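Long-range contacts in apical membrane antigen 1-like protein, soluble form (Toxoplasma gondii, PDB 3ZLE), which may take part in host-cell invasion by the sporozoite, as a surface antigen linked to the moving junction: residues C326-I330 / Q376-T380; D225-G229 / W303-Y307; C256-V260 / I316-F320; N220-A226 / S341-L347. One frame throughout, in Å; residues are numbered along the deposited sequence.

Contact 1: C326-I330 / Q376-T380; sequences CFAPI and QFDQT
The edge strand of a small antiparallel sheet meets a C-terminal beta hairpin here, with Pro329 set against Phe377 and Gln379. The short segments run at 81° to each other, with axes 6.0 Å apart. This is packing of one sheet's edge against another strand, not strand pairing. Pro329 points its ring at the hairpin backbone. Its CG sits 3.5 Å from Phe377 O and 3.5 Å from Gln379 N. The same CG touches Phe377 CB at 3.9 Å, while the phenyl ring of Phe377 leads away. Pro329 CD rests on Gln379 CB at 3.7 Å, and these two side chains cross at about a right angle. A chi1 of -174° swings Gln379 CG away from its backbone N, and the extended chain lays the amide beside Ala328. Gln379 OE1 comes 3.7 Å from Ala328 CA. Gln379 NE2 donates to Cys236 O, which holds the amide beside the Cys236-Cys326 disulfide that links the two outer strands of the sheet. The Phe377 ring stacks on Trp9 and meets Phe15 edge-to-face. Strand 326-330 pairs with strand 226-232, and strand 376-383 pairs with strand 366-373 of the cystine-rich C-terminal part.

Contact 2: D225-G229 / W303-Y307; sequences DALFG and WANFY
Asn305 and Phe228 lie at the centre of a buried contact where a strand of the three-stranded antiparallel sheet (226-232) crosses a strand of the four-stranded one (303-308). Strand 226-229 and strand 303-307 cross at 139°, with axes 6.7 Å apart. Both hydrogen bonds between the segments run through the Asn305 side chain.

The polar link is a two-point grip by one amide on one residue's backbone. Phe228 N donates to Asn305 OD1 at 2.9 Å and lies tilted out of the carbonyl plane. Asn305 ND2 donates to Phe228 O, also at 2.9 Å. That second bond is straighter (162° at the hydrogen) and uses a lone pair in the carbonyl plane. ND2 also donates to Phe239 O. These bonds fix the rotation of the amide and satisfy a polar group within the core.

The aromatic link is T-shaped. The edge of the Trp303 five-membered ring faces the Phe228 ring, with centroids 5.2 Å apart and planes at 78°. Trp303 CD1 lies over the Phe228 face, toward the rim. The indole NE1 is bound to Phe22 O, which helps set its orientation.

Leu227 and Phe228 make the apolar contacts. Phe228 CD2 meets Trp303 CB at 4.1 Å. The CB-CG bond of Leu227 leaves beside the backbone N, and the end of the side chain bends toward strand 303-307. Leu227 CD2 touches Tyr307 CB at 4.1 Å and approaches Phe306 O at 3.8 Å. The same methyl also rests against the amide carbon of the central asparagine, with Leu227 CD2 3.6 Å from Asn305 CG.

Contact 3: C256-V260 / I316-F320; sequences CWKRV and ICAIF
The guanidinium of Arg259 meets Cys317 obliquely, with NH2 3.5 Å from Cys317 CB. Its NH1 forms a salt bridge with Glu255, and NH2 donates to Gln249 O. NH2 also reaches water 1 at 3.0 Å. That water donates to Cys317 O at 2.6 Å, so it joins the arginine to the strand backbone. The Arg259 side chain bends at chi2 and chi3, which brings the flat group back toward the strand. At the edge of the Phe320 ring, in its plane, lies Ala318 O. That ring stacks on Phe239 and meets Trp303 with nearly parallel planes.

Helix 256-260 lies against one face of the sheet, at 25° to strand 316-320. The Cys256-Cys317 disulfide joins the two, with an SG-SG distance of 2.2 Å and chi3 of 74°. Both CB atoms point across the contact, and chi1 near 180° on each side brings the sulfurs together. Ile319 CD1 packs on Arg259 CG at 3.8 Å and on Val260 CA at 3.9 Å. Ala304 of the neighbouring strand lies against Cys256, Val260 and Ile319.

The covalent bond ties the helix to the sheet, consistent with the predicted extracellular location. The water bridge and the isoleucine contacts add weaker, non-covalent links.

Contact 4: N220-A226 / S341-L347; sequences NDAVKDA and SSTEVNL
Ala222 and Val223 pair in parallel with Glu344 and Val345, forming a two-stranded sheet. Three backbone bonds hold it. Ala222 N donates to Thr343 O, Val345 N to Ala222 O at 3.0 Å, and Lys224 N to Val345 O at 3.0 Å. At one end Ser341 N gives a nearly straight bond (176°) to Asn220 O, from above the carbonyl plane. Beside it Thr343 OG1 donates to Asp221 OD1 at 2.8 Å, on the anti side of the carboxylate.

Two waters satisfy further groups. Water 2 accepts from Lys224 NZ at 3.0 Å and donates to Glu344 O. Water 3 accepts from Leu347 N and donates to both Lys224 O and Asn346 OD1. Lys224 CG lies between its backbone N and carbonyl carbon (chi1 83°), and the side chain bends at chi3 and crosses that of Asn346 at a slant. Lys224 CE comes 3.1 Å from Asn346 OD1. Glu344 OE1 lies 3.3 Å from Lys224 CB, but the glutamate's charge is met by Lys253, through OE2. Asn220 ND2 is bound to Trp214 O.

At the other end Leu347 CD2 touches Val223 CG1 at 3.6 Å, and Leu347 CD1 touches Ala226 CB at 3.8 Å.

Ala222 and Glu344 face Val334 and Tyr336 of strand 333-337. Leu347, Val223 and Ala226 pack on Phe327 of strand 326-330. The chain turns at Lys224 and Asp225 into strand 226-232.

Overall arrangement
The contacts form one cluster, in which only contacts 1 and 3 do not touch. Contacts 2 and 3 are closest, with centres 9 Å apart, and share the sheet holding strands 303-308 and 315-320. Contacts 1 and 2 lie 11 Å apart and share the sheet of strands 226-232 and 326-330. Contact 4 shares Asp225 and Ala226 with contact 2, and its Leu347 packs on Phe327 of contact 1. Along the chain, contact 2 closes before contact 1 opens, while contact 3 falls wholly between the two segments of contact 4. The helix joins the sheet of 303-308 and 315-320, the hairpin joins that of 226-232 and 326-330, and contact 2 links the two sheets.

Contact 1: C326-I330 / Q376-T380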
loop_
_atom_site.group_PDB
_atom_site.type_symbol
_atom_site.label_atom_id
_atom_site.label_comp_id
_atom_site.label_asym_id
_atom_site.label_seq_id
_atom_site.Cartn_x
_atom_site.Cartn_y
_atom_site.Cartn_z
ATOM N N CYS A 326 18.669 -3.894 6.764
ATOM C CA CYS A 326 19.263 -5.111 6.230
ATOM C C CYS A 326 18.228 -6.206 6.237
ATOM O O CYS A 326 17.081 -6.025 6.744
ATOM C CB CYS A 326 20.490 -5.532 7.066
ATOM S SG CYS A 326 20.089 -5.677 8.821
ATOM N N PHE A 327 18.594 -7.311 5.591
ATOM C CA PHE A 327 17.823 -8.522 5.601
ATOM C C PHE A 327 18.631 -9.615 6.238
ATOM O O PHE A 327 19.809 -9.814 5.896
ATOM C CB PHE A 327 17.506 -8.938 4.173
ATOM C CG PHE A 327 16.358 -8.219 3.600
ATOM C CD1 PHE A 327 15.063 -8.567 3.963
ATOM C CD2 PHE A 327 16.556 -7.093 2.798
ATOM C CE1 PHE A 327 13.988 -7.881 3.440
ATOM C CE2 PHE A 327 15.477 -6.402 2.275
ATOM C CZ PHE A 327 14.211 -6.793 2.581
ATOM N N ALA A 328 17.986 -10.376 7.113
ATOM C CA ALA A 328 18.578 -11.618 7.604
ATOM C C ALA A 328 18.060 -12.812 6.771
ATOM O O ALA A 328 16.876 -13.144 6.858
ATOM C CB ALA A 328 18.172 -11.813 9.083
ATOM N N PRO A 329 18.910 -13.447 5.963
ATOM C CA PRO A 329 18.293 -14.559 5.173
ATOM C C PRO A 329 17.981 -15.757 6.076
ATOM O O PRO A 329 18.866 -16.247 6.791
ATOM C CB PRO A 329 19.385 -14.925 4.132
ATOM C CG PRO A 329 20.666 -14.481 4.774
ATOM C CD PRO A 329 20.360 -13.285 5.666
ATOM N N ILE A 330 16.712 -16.137 6.116
ATOM C CA ILE A 330 16.207 -17.183 6.989
ATOM C C ILE A 330 15.228 -17.980 6.146
ATOM O O ILE A 330 14.250 -17.447 5.718
ATOM C CB ILE A 330 15.347 -16.605 8.131
ATOM C CG1 ILE A 330 16.066 -15.454 8.847
ATOM C CG2 ILE A 330 14.898 -17.725 9.073
ATOM C CD1 ILE A 330 16.543 -15.810 10.233
ATOM N N GLN A 376 24.206 -16.892 -2.871
ATOM C CA GLN A 376 23.063 -16.423 -2.067
ATOM C C GLN A 376 23.492 -15.945 -0.696
ATOM O O GLN A 376 24.467 -16.423 -0.152
ATOM C CB GLN A 376 21.970 -17.495 -1.953
ATOM C CG GLN A 376 21.175 -17.689 -3.243
ATOM C CD GLN A 376 20.113 -18.776 -3.130
ATOM O OE1 GLN A 376 19.663 -19.114 -2.028
ATOM N NE2 GLN A 376 19.692 -19.319 -4.276
ATOM N N PHE A 377 22.838 -14.901 -0.206
ATOM C CA PHE A 377 23.112 -14.404 1.111
ATOM C C PHE A 377 22.918 -15.523 2.118
ATOM O O PHE A 377 21.948 -16.290 2.030
ATOM C CB PHE A 377 22.196 -13.223 1.452
ATOM C CG PHE A 377 22.788 -11.897 1.113
ATOM C CD1 PHE A 377 23.707 -11.301 1.963
ATOM C CD2 PHE A 377 22.514 -11.289 -0.115
ATOM C CE1 PHE A 377 24.256 -10.070 1.654
ATOM C CE2 PHE A 377 23.096 -10.067 -0.456
ATOM C CZ PHE A 377 23.950 -9.446 0.443
ATOM N N ASP A 378 23.843 -15.607 3.074
ATOM C CA ASP A 378 23.720 -16.563 4.145
ATOM C C ASP A 378 24.129 -15.939 5.478
ATOM O O ASP A 378 25.109 -15.199 5.562
ATOM C CB ASP A 378 24.551 -17.804 3.842
ATOM C CG ASP A 378 24.001 -19.069 4.521
ATOM O OD1 ASP A 378 22.761 -19.187 4.663
ATOM O OD2 ASP A 378 24.821 -19.924 4.951
ATOM N N GLN A 379 23.280 -16.136 6.476
ATOM C CA GLN A 379 23.547 -15.710 7.834
ATOM C C GLN A 379 23.504 -16.952 8.713
ATOM O O GLN A 379 22.480 -17.606 8.793
ATOM C CB GLN A 379 22.471 -14.745 8.297
ATOM C CG GLN A 379 22.745 -14.126 9.665
ATOM C CD GLN A 379 22.101 -12.783 9.807
ATOM O OE1 GLN A 379 22.031 -12.036 8.847
ATOM N NE2 GLN A 379 21.528 -12.509 10.971
ATOM N N THR A 380 24.597 -17.261 9.395
ATOM C CA THR A 380 24.592 -18.421 10.296
ATOM C C THR A 380 25.312 -18.117 11.591
ATOM O O THR A 380 26.230 -17.314 11.619
ATOM C CB THR A 380 25.296 -19.623 9.671
ATOM O OG1 THR A 380 26.619 -19.236 9.309
ATOM C CG2 THR A 380 24.549 -20.118 8.438
#

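Contact 2: D225-G229 / W303-Y307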
loop_
_atom_site.group_PDB
_atom_site.type_symbol
_atom_site.label_atom_id
_atom_site.label_comp_id
_atom_site.label_asym_id
_atom_site.label_seq_id
_atom_site.Cartn_x
_atom_site.Cartn_y
_atom_site.Cartn_z
ATOM N N ASP A 225 12.126 -15.922 2.219
ATOM C CA ASP A 225 13.284 -16.416 2.970
ATOM C C ASP A 225 14.172 -15.347 3.483
ATOM O O ASP A 225 15.389 -15.481 3.426
ATOM C CB ASP A 225 14.075 -17.432 2.153
ATOM C CG ASP A 225 13.206 -18.565 1.638
ATOM O OD1 ASP A 225 12.119 -18.819 2.244
ATOM O OD2 ASP A 225 13.507 -19.067 0.539
ATOM N N ALA A 226 13.577 -14.305 4.067
ATOM C CA ALA A 226 14.371 -13.214 4.648
ATOM C C ALA A 226 13.518 -12.446 5.597
ATOM O O ALA A 226 12.294 -12.497 5.502
ATOM C CB ALA A 226 14.896 -12.288 3.555
ATOM N N LEU A 227 14.154 -11.839 6.609
ATOM C CA LEU A 227 13.448 -10.972 7.496
ATOM C C LEU A 227 14.054 -9.570 7.450
ATOM O O LEU A 227 15.290 -9.414 7.305
ATOM C CB LEU A 227 13.554 -11.514 8.921
ATOM C CG LEU A 227 12.842 -12.823 9.216
ATOM C CD1 LEU A 227 13.126 -13.189 10.660
ATOM C CD2 LEU A 227 11.327 -12.699 8.999
ATOM N N PHE A 228 13.206 -8.554 7.618
ATOM C CA PHE A 228 13.689 -7.216 7.854
ATOM C C PHE A 228 14.489 -7.207 9.150
ATOM O O PHE A 228 14.062 -7.792 10.152
ATOM C CB PHE A 228 12.532 -6.211 7.943
ATOM C CG PHE A 228 11.742 -6.063 6.653
ATOM C CD1 PHE A 228 12.328 -5.536 5.532
ATOM C CD2 PHE A 228 10.400 -6.354 6.622
ATOM C CE1 PHE A 228 11.609 -5.360 4.388
ATOM C CE2 PHE A 228 9.654 -6.190 5.464
ATOM C CZ PHE A 228 10.254 -5.659 4.356
ATOM N N GLY A 229 15.680 -6.597 9.112
ATOM C CA GLY A 229 16.444 -6.326 10.348
ATOM C C GLY A 229 17.085 -4.945 10.464
ATOM O O GLY A 229 16.736 -4.018 9.733
ATOM N N TRP A 303 5.837 -2.350 8.269
ATOM C CA TRP A 303 6.563 -3.572 7.941
ATOM C C TRP A 303 6.164 -4.712 8.867
ATOM O O TRP A 303 5.833 -4.472 10.008
ATOM C CB TRP A 303 8.046 -3.349 8.065
ATOM C CG TRP A 303 8.571 -2.114 7.302
ATOM C CD1 TRP A 303 9.199 -2.115 6.091
ATOM C CD2 TRP A 303 8.628 -0.748 7.789
ATOM N NE1 TRP A 303 9.558 -0.815 5.744
ATOM C CE2 TRP A 303 9.207 0.036 6.766
ATOM C CE3 TRP A 303 8.133 -0.103 8.932
ATOM C CZ2 TRP A 303 9.365 1.442 6.879
ATOM C CZ3 TRP A 303 8.266 1.283 9.035
ATOM C CH2 TRP A 303 8.916 2.033 8.022
ATOM N N ALA A 304 6.158 -5.953 8.336
ATOM C CA ALA A 304 5.872 -7.134 9.113
ATOM C C ALA A 304 6.858 -8.249 8.799
ATOM O O ALA A 304 7.146 -8.523 7.642
ATOM C CB ALA A 304 4.435 -7.623 8.871
ATOM N N ASN A 305 7.405 -8.874 9.845
ATOM C CA ASN A 305 8.179 -10.086 9.686
ATOM C C ASN A 305 7.333 -11.299 9.994
ATOM O O ASN A 305 6.738 -11.396 11.089
ATOM C CB ASN A 305 9.392 -10.047 10.600
ATOM C CG ASN A 305 10.530 -9.287 9.991
ATOM O OD1 ASN A 305 10.581 -9.099 8.759
ATOM N ND2 ASN A 305 11.461 -8.862 10.817
ATOM N N PHE A 306 7.257 -12.227 9.045
ATOM C CA PHE A 306 6.550 -13.489 9.270
ATOM C C PHE A 306 7.529 -14.658 9.475
ATOM O O PHE A 306 8.286 -15.018 8.567
ATOM C CB PHE A 306 5.632 -13.806 8.111
ATOM C CG PHE A 306 4.991 -15.162 8.215
ATOM C CD1 PHE A 306 3.830 -15.347 8.956
ATOM C CD2 PHE A 306 5.616 -16.273 7.681
ATOM C CE1 PHE A 306 3.220 -16.578 9.004
ATOM C CE2 PHE A 306 5.028 -17.529 7.761
ATOM C CZ PHE A 306 3.817 -17.678 8.394
ATOM N N TYR A 307 7.553 -15.230 10.682
ATOM C CA TYR A 307 8.498 -16.328 10.928
ATOM C C TYR A 307 8.013 -17.362 11.909
ATOM O O TYR A 307 6.997 -17.185 12.581
ATOM C CB TYR A 307 9.860 -15.779 11.356
ATOM C CG TYR A 307 9.809 -15.014 12.653
ATOM C CD1 TYR A 307 9.304 -13.732 12.699
ATOM C CD2 TYR A 307 10.164 -15.625 13.854
ATOM C CE1 TYR A 307 9.244 -13.035 13.894
ATOM C CE2 TYR A 307 10.124 -14.942 15.043
ATOM C CZ TYR A 307 9.665 -13.645 15.058
ATOM O OH TYR A 307 9.611 -12.976 16.255
#

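Contact 3: C256-V260 / I316-F320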
loop_
_atom_site.group_PDB
_atom_site.type_symbol
_atom_site.label_atom_id
_atom_site.label_comp_id
_atom_site.label_asym_id
_atom_site.label_seq_id
_atom_site.Cartn_x
_atom_site.Cartn_y
_atom_site.Cartn_z
ATOM N N CYS A 256 -0.811 -12.637 7.791
ATOM C CA CYS A 256 0.163 -11.628 8.204
ATOM C C CYS A 256 0.212 -10.461 7.208
ATOM O O CYS A 256 0.281 -9.311 7.599
ATOM C CB CYS A 256 1.557 -12.239 8.381
ATOM S SG CYS A 256 2.821 -11.103 9.020
ATOM N N TRP A 257 0.135 -10.779 5.929
ATOM C CA TRP A 257 0.187 -9.774 4.890
ATOM C C TRP A 257 -1.015 -8.813 4.980
ATOM O O TRP A 257 -0.873 -7.611 4.852
ATOM C CB TRP A 257 0.255 -10.469 3.520
ATOM C CG TRP A 257 0.027 -9.537 2.343
ATOM C CD1 TRP A 257 0.897 -8.619 1.848
ATOM C CD2 TRP A 257 -1.169 -9.436 1.543
ATOM N NE1 TRP A 257 0.327 -7.953 0.772
ATOM C CE2 TRP A 257 -0.934 -8.442 0.563
ATOM C CE3 TRP A 257 -2.377 -10.140 1.518
ATOM C CZ2 TRP A 257 -1.898 -8.083 -0.416
ATOM C CZ3 TRP A 257 -3.339 -9.796 0.533
ATOM C CH2 TRP A 257 -3.057 -8.826 -0.458
ATOM N N LYS A 258 -2.185 -9.356 5.269
ATOM C CA LYS A 258 -3.378 -8.549 5.494
ATOM C C LYS A 258 -3.338 -7.732 6.769
ATOM O O LYS A 258 -3.902 -6.636 6.831
ATOM C CB LYS A 258 -4.587 -9.438 5.523
ATOM C CG LYS A 258 -5.091 -9.751 4.151
ATOM C CD LYS A 258 -6.236 -10.733 4.193
ATOM C CE LYS A 258 -6.719 -10.961 2.787
ATOM N NZ LYS A 258 -7.704 -12.043 2.657
ATOM N N ARG A 259 -2.676 -8.271 7.784
ATOM C CA ARG A 259 -2.679 -7.675 9.094
ATOM C C ARG A 259 -1.867 -6.408 9.129
ATOM O O ARG A 259 -2.233 -5.457 9.806
ATOM C CB ARG A 259 -2.121 -8.670 10.104
ATOM C CG ARG A 259 -2.238 -8.235 11.547
ATOM C CD ARG A 259 -2.779 -9.385 12.401
ATOM N NE ARG A 259 -1.735 -10.198 12.989
ATOM C CZ ARG A 259 -1.857 -11.510 13.261
ATOM N NH1 ARG A 259 -2.933 -12.178 12.900
ATOM N NH2 ARG A 259 -0.896 -12.143 13.893
ATOM N N VAL A 260 -0.691 -6.435 8.516
ATOM C CA VAL A 260 0.170 -5.291 8.540
ATOM C C VAL A 260 -0.507 -4.087 7.890
ATOM O O VAL A 260 -0.400 -2.963 8.379
ATOM C CB VAL A 260 1.512 -5.640 7.890
ATOM C CG1 VAL A 260 1.354 -5.990 6.415
ATOM C CG2 VAL A 260 2.557 -4.629 8.157
ATOM N N ILE A 316 4.640 -16.378 13.791
ATOM C CA ILE A 316 4.444 -15.047 14.361
ATOM C C ILE A 316 4.373 -14.011 13.213
ATOM O O ILE A 316 5.184 -14.053 12.309
ATOM C CB ILE A 316 5.664 -14.728 15.265
ATOM C CG1 ILE A 316 5.810 -15.797 16.357
ATOM C CG2 ILE A 316 5.567 -13.350 15.896
ATOM C CD1 ILE A 316 4.517 -16.103 17.108
ATOM N N CYS A 317 3.414 -13.088 13.279
ATOM C CA CYS A 317 3.444 -11.847 12.492
ATOM C C CYS A 317 3.928 -10.691 13.364
ATOM O O CYS A 317 3.166 -10.166 14.195
ATOM C CB CYS A 317 2.056 -11.519 12.029
ATOM S SG CYS A 317 1.980 -10.218 10.795
ATOM N N ALA A 318 5.198 -10.341 13.240
ATOM C CA ALA A 318 5.805 -9.279 14.076
ATOM C C ALA A 318 5.828 -7.978 13.307
ATOM O O ALA A 318 6.679 -7.769 12.426
ATOM C CB ALA A 318 7.221 -9.655 14.495
ATOM N N ILE A 319 4.895 -7.106 13.640
ATOM C CA ILE A 319 4.756 -5.845 12.950
ATOM C C ILE A 319 5.546 -4.733 13.638
ATOM O O ILE A 319 5.423 -4.503 14.832
ATOM C CB ILE A 319 3.307 -5.451 12.906
ATOM C CG1 ILE A 319 2.543 -6.383 11.959
ATOM C CG2 ILE A 319 3.156 -3.972 12.611
ATOM C CD1 ILE A 319 1.046 -6.356 12.186
ATOM N N PHE A 320 6.342 -4.016 12.878
ATOM C CA PHE A 320 7.216 -3.046 13.515
ATOM C C PHE A 320 7.165 -1.723 12.794
ATOM O O PHE A 320 6.647 -1.635 11.682
ATOM C CB PHE A 320 8.641 -3.574 13.607
ATOM C CG PHE A 320 9.288 -3.826 12.258
ATOM C CD1 PHE A 320 9.097 -5.044 11.589
ATOM C CD2 PHE A 320 10.169 -2.894 11.708
ATOM C CE1 PHE A 320 9.751 -5.316 10.410
ATOM C CE2 PHE A 320 10.777 -3.127 10.482
ATOM C CZ PHE A 320 10.545 -4.334 9.818
HETATM O O HOH W 1 0.744 -9.812 14.947
#

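Contact 4: N220-A226 / S341-L347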
loop_
_atom_site.group_PDB
_atom_site.type_symbol
_atom_site.label_atom_id
_atom_site.label_comp_id
_atom_site.label_asym_id
_atom_site.label_seq_id
_atom_site.Cartn_x
_atom_site.Cartn_y
_atom_site.Cartn_z
ATOM N N ASN A 220 7.183 -3.390 -3.862
ATOM C CA ASN A 220 6.038 -4.011 -4.510
ATOM C C ASN A 220 5.758 -5.415 -4.122
ATOM O O ASN A 220 4.617 -5.839 -4.231
ATOM C CB ASN A 220 6.185 -3.942 -6.007
ATOM C CG ASN A 220 6.648 -2.616 -6.453
ATOM O OD1 ASN A 220 6.025 -1.596 -6.120
ATOM N ND2 ASN A 220 7.759 -2.580 -7.169
ATOM N N ASP A 221 6.767 -6.136 -3.617
ATOM C CA ASP A 221 6.639 -7.563 -3.327
ATOM C C ASP A 221 7.141 -7.980 -1.952
ATOM O O ASP A 221 7.965 -7.296 -1.335
ATOM C CB ASP A 221 7.347 -8.386 -4.426
ATOM C CG ASP A 221 6.902 -7.994 -5.816
ATOM O OD1 ASP A 221 5.741 -8.288 -6.165
ATOM O OD2 ASP A 221 7.713 -7.403 -6.573
ATOM N N ALA A 222 6.587 -9.079 -1.446
ATOM C CA ALA A 222 7.073 -9.747 -0.231
ATOM C C ALA A 222 8.442 -10.296 -0.524
ATOM O O ALA A 222 8.795 -10.485 -1.666
ATOM C CB ALA A 222 6.119 -10.877 0.154
ATOM N N VAL A 223 9.281 -10.435 0.502
ATOM C CA VAL A 223 10.584 -10.942 0.243
ATOM C C VAL A 223 10.643 -12.345 0.867
ATOM O O VAL A 223 10.377 -12.504 2.050
ATOM C CB VAL A 223 11.674 -10.015 0.820
ATOM C CG1 VAL A 223 13.043 -10.584 0.511
ATOM C CG2 VAL A 223 11.536 -8.615 0.238
ATOM N N LYS A 224 10.911 -13.361 0.052
ATOM C CA LYS A 224 10.905 -14.738 0.560
ATOM C C LYS A 224 12.229 -15.151 1.162
ATOM O O LYS A 224 13.314 -14.651 0.771
ATOM C CB LYS A 224 10.352 -15.764 -0.477
ATOM C CG LYS A 224 11.320 -16.285 -1.516
ATOM C CD LYS A 224 10.610 -17.108 -2.630
ATOM C CE LYS A 224 11.254 -16.839 -4.001
ATOM N NZ LYS A 224 10.774 -17.682 -5.161
ATOM N N ASP A 225 12.126 -15.922 2.219
ATOM C CA ASP A 225 13.284 -16.416 2.970
ATOM C C ASP A 225 14.172 -15.347 3.483
ATOM O O ASP A 225 15.389 -15.481 3.426
ATOM C CB ASP A 225 14.075 -17.432 2.153
ATOM C CG ASP A 225 13.206 -18.565 1.638
ATOM O OD1 ASP A 225 12.119 -18.819 2.244
ATOM O OD2 ASP A 225 13.507 -19.067 0.539
ATOM N N ALA A 226 13.577 -14.305 4.067
ATOM C CA ALA A 226 14.371 -13.214 4.648
ATOM C C ALA A 226 13.518 -12.446 5.597
ATOM O O ALA A 226 12.294 -12.497 5.502
ATOM C CB ALA A 226 14.896 -12.288 3.555
ATOM N N SER A 341 2.504 -6.402 -2.493
ATOM C CA SER A 341 1.702 -7.610 -2.711
ATOM C C SER A 341 2.121 -8.746 -1.798
ATOM O O SER A 341 3.107 -8.660 -1.133
ATOM C CB SER A 341 1.863 -8.097 -4.159
ATOM O OG SER A 341 0.713 -8.850 -4.544
ATOM N N SER A 342 1.441 -9.873 -1.890
ATOM C CA SER A 342 1.910 -11.062 -1.209
ATOM C C SER A 342 2.743 -11.909 -2.165
ATOM O O SER A 342 3.332 -12.878 -1.737
ATOM C CB SER A 342 0.732 -11.904 -0.667
ATOM O OG SER A 342 -0.113 -12.300 -1.737
ATOM N N THR A 343 2.808 -11.530 -3.448
ATOM C CA THR A 343 3.671 -12.251 -4.369
ATOM C C THR A 343 5.090 -12.087 -3.850
ATOM O O THR A 343 5.400 -11.063 -3.268
ATOM C CB THR A 343 3.562 -11.731 -5.808
ATOM O OG1 THR A 343 3.768 -10.306 -5.838
ATOM C CG2 THR A 343 2.212 -12.076 -6.386
ATOM N N GLU A 344 5.920 -13.123 -3.963
ATOM C CA GLU A 344 7.244 -13.135 -3.311
ATOM C C GLU A 344 8.451 -13.079 -4.264
ATOM O O GLU A 344 8.444 -13.756 -5.305
ATOM C CB GLU A 344 7.367 -14.380 -2.419
ATOM C CG GLU A 344 6.282 -14.477 -1.329
ATOM C CD GLU A 344 6.333 -15.801 -0.588
ATOM O OE1 GLU A 344 7.198 -16.649 -0.921
ATOM O OE2 GLU A 344 5.461 -16.026 0.239
ATOM N N VAL A 345 9.460 -12.243 -3.947
ATOM C CA VAL A 345 10.645 -12.192 -4.750
ATOM C C VAL A 345 11.823 -12.638 -3.885
ATOM O O VAL A 345 11.782 -12.539 -2.658
ATOM C CB VAL A 345 10.941 -10.765 -5.267
ATOM C CG1 VAL A 345 9.935 -10.269 -6.259
ATOM C CG2 VAL A 345 11.297 -9.815 -4.152
ATOM N N ASN A 346 12.896 -13.030 -4.531
ATOM C CA ASN A 346 14.116 -13.280 -3.808
ATOM C C ASN A 346 14.921 -12.043 -3.447
ATOM O O ASN A 346 14.816 -10.989 -4.100
ATOM C CB ASN A 346 14.967 -14.264 -4.576
ATOM C CG ASN A 346 14.479 -15.689 -4.396
ATOM O OD1 ASN A 346 14.127 -16.096 -3.283
ATOM N ND2 ASN A 346 14.314 -16.396 -5.497
ATOM N N LEU A 347 15.794 -12.223 -2.465
ATOM C CA LEU A 347 16.859 -11.292 -2.194
ATOM C C LEU A 347 17.702 -11.248 -3.434
ATOM O O LEU A 347 17.772 -12.233 -4.163
ATOM C CB LEU A 347 17.714 -11.789 -1.017
ATOM C CG LEU A 347 17.057 -11.780 0.368
ATOM C CD1 LEU A 347 18.012 -12.318 1.435
ATOM C CD2 LEU A 347 16.593 -10.350 0.716
HETATM O O HOH W 2 7.994 -16.600 -5.424
HETATM O O HOH W 3 15.510 -14.978 -1.031
#